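Peptidoglycan glycosyltransferase (Atopobium parvulum, PDB 4OVD) belongs to the bacterial penicillin-binding proteins, with an elongated dimerisation domain joined to a globular transpeptidase domain. Local coordinates at residues 302-307 with 367-372. Numbering follows the deposited sequence.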
loop_
_atom_site.group_PDB
_atom_site.type_symbol
_atom_site.label_atom_id
_atom_site.label_comp_id
_atom_site.label_asym_id
_atom_site.label_seq_id
_atom_site.Cartn_x
_atom_site.Cartn_y
_atom_site.Cartn_z
ATOM N N THR A 302 13.287 -11.869 3.891
ATOM C CA THR A 302 14.733 -11.830 3.603
ATOM C C THR A 302 15.387 -10.682 4.322
ATOM O O THR A 302 16.550 -10.796 4.746
ATOM C CB THR A 302 14.999 -11.783 2.090
ATOM O OG1 THR A 302 14.161 -10.771 1.534
ATOM C CG2 THR A 302 14.510 -13.028 1.417
ATOM N N SER A 303 14.701 -9.551 4.412
ATOM C CA SER A 303 15.249 -8.442 5.189
ATOM C C SER A 303 15.574 -8.825 6.642
ATOM O O SER A 303 16.622 -8.461 7.182
ATOM C CB SER A 303 14.273 -7.296 5.215
ATOM O OG SER A 303 14.195 -6.816 3.904
ATOM N N ILE A 304 14.674 -9.538 7.286
ATOM C CA ILE A 304 14.885 -9.958 8.648
ATOM C C ILE A 304 16.124 -10.841 8.834
ATOM O O ILE A 304 16.879 -10.622 9.769
ATOM C CB ILE A 304 13.627 -10.678 9.166
ATOM C CG1 ILE A 304 12.485 -9.694 9.296
ATOM C CG2 ILE A 304 13.877 -11.290 10.534
ATOM C CD1 ILE A 304 11.143 -10.429 9.514
ATOM N N GLY A 305 16.319 -11.811 7.933
ATOM C CA GLY A 305 17.442 -12.677 7.971
ATOM C C GLY A 305 18.741 -11.934 7.751
ATOM O O GLY A 305 19.718 -12.047 8.513
ATOM N N VAL A 306 18.723 -11.097 6.753
ATOM C CA VAL A 306 19.906 -10.354 6.397
ATOM C C VAL A 306 20.237 -9.375 7.502
ATOM O O VAL A 306 21.373 -9.252 7.946
ATOM C CB VAL A 306 19.677 -9.608 5.076
ATOM C CG1 VAL A 306 20.818 -8.598 4.841
ATOM C CG2 VAL A 306 19.593 -10.583 3.912
ATOM N N ASP A 307 19.224 -8.693 8.008
ATOM C CA ASP A 307 19.493 -7.714 9.033
ATOM C C ASP A 307 19.958 -8.409 10.275
ATOM O O ASP A 307 20.586 -7.807 11.095
ATOM C CB ASP A 307 18.291 -6.841 9.362
ATOM C CG ASP A 307 18.746 -5.483 9.963
ATOM O OD1 ASP A 307 19.598 -4.750 9.327
ATOM O OD2 ASP A 307 18.256 -5.184 11.059
ATOM N N LYS A 367 11.284 -16.858 16.799
ATOM C CA LYS A 367 11.498 -15.697 17.656
ATOM C C LYS A 367 12.023 -14.485 16.906
ATOM O O LYS A 367 11.454 -13.397 17.059
ATOM C CB LYS A 367 12.455 -16.050 18.799
ATOM C CG LYS A 367 12.775 -14.850 19.687
ATOM C CD LYS A 367 13.404 -15.299 21.000
ATOM C CE LYS A 367 13.925 -14.088 21.737
ATOM N NZ LYS A 367 14.412 -14.521 23.044
ATOM N N ARG A 368 13.141 -14.634 16.167
ATOM C CA ARG A 368 13.678 -13.497 15.409
ATOM C C ARG A 368 12.736 -13.128 14.302
ATOM O O ARG A 368 12.641 -11.948 13.940
ATOM C CB ARG A 368 15.109 -13.741 14.873
ATOM C CG ARG A 368 16.156 -13.725 15.977
ATOM C CD ARG A 368 17.574 -14.000 15.498
ATOM N NE ARG A 368 17.699 -15.341 14.932
ATOM C CZ ARG A 368 18.826 -16.036 14.963
ATOM N NH1 ARG A 368 19.879 -15.523 15.586
ATOM N NH2 ARG A 368 18.881 -17.265 14.407
ATOM N N PHE A 369 12.005 -14.117 13.779
ATOM C CA PHE A 369 11.051 -13.821 12.725
ATOM C C PHE A 369 9.945 -12.958 13.273
ATOM O O PHE A 369 9.640 -11.908 12.726
ATOM C CB PHE A 369 10.435 -15.094 12.133
ATOM C CG PHE A 369 9.474 -14.843 10.993
ATOM C CD1 PHE A 369 9.943 -14.481 9.720
ATOM C CD2 PHE A 369 8.149 -14.998 11.169
ATOM C CE1 PHE A 369 9.082 -14.307 8.703
ATOM C CE2 PHE A 369 7.262 -14.842 10.114
ATOM C CZ PHE A 369 7.732 -14.522 8.876
ATOM N N ALA A 370 9.300 -13.423 14.332
ATOM C CA ALA A 370 8.213 -12.664 14.927
ATOM C C ALA A 370 8.697 -11.281 15.402
ATOM O O ALA A 370 7.954 -10.295 15.346
ATOM C CB ALA A 370 7.576 -13.438 16.054
ATOM N N GLU A 371 9.930 -11.168 15.881
ATOM C CA GLU A 371 10.397 -9.835 16.278
ATOM C C GLU A 371 10.539 -8.933 15.084
ATOM O O GLU A 371 10.186 -7.767 15.151
ATOM C CB GLU A 371 11.716 -9.881 17.051
ATOM C CG GLU A 371 11.490 -10.391 18.474
ATOM C CD GLU A 371 12.780 -10.727 19.192
ATOM O OE1 GLU A 371 13.854 -10.777 18.540
ATOM O OE2 GLU A 371 12.694 -10.987 20.406
ATOM N N GLY A 372 10.977 -9.485 13.956
ATOM C CA GLY A 372 11.145 -8.668 12.772
ATOM C C GLY A 372 9.829 -8.209 12.187
ATOM O O GLY A 372 9.745 -7.091 11.718
#
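The carbonyl oxygen of Arg368 accepts the helical hydrogen bond from Gly372 N at 3.0 Å, and Ile304 CG2 rests against Arg368 O at 3.7 Å. No hydrogen bond crosses between 302-307 and 367-372; Ile304 reaches to the backbone of 367-372 and makes every close contact between the two segments. With chi1 at -68°, CG1 stands anti to the carbonyl carbon and CG2 anti to the backbone N, which splits the side chain into two arms over the opposing turn. The CG1-CD1 arm runs over Gly372, and Ile304 CD1 lies 3.7 Å from Gly372 CA. Ile304 CD1 is also 3.8 Å from Phe369 O and meets the Phe369 ring obliquely, 4.2 Å from Phe369 CD1. Because Gly372 has no side chain, the backbones can come close here, with 5.7 Å between Ile304 CA and Gly372 CA, where the axes of the two segments run at 115° to each other. Ile364, from helix 353-364, touches both Ile304 and Phe369 and extends the apolar patch. Helix 298-307 starts at Lys298, consistent with the lysine of the family's SxxK motif, so the contact lays helix 366-375 against the continuation of that element within the transpeptidase domain. Arg368 turns its guanidinium group back to the end of helix 353-364, with NE hydrogen-bonded to Ile364 O and NH2 weakly to Leu363 O. The contact between these segments is thus small and largely apolar, one branched side chain set against backbone and the Phe369 ring, with no polar bond to direct it.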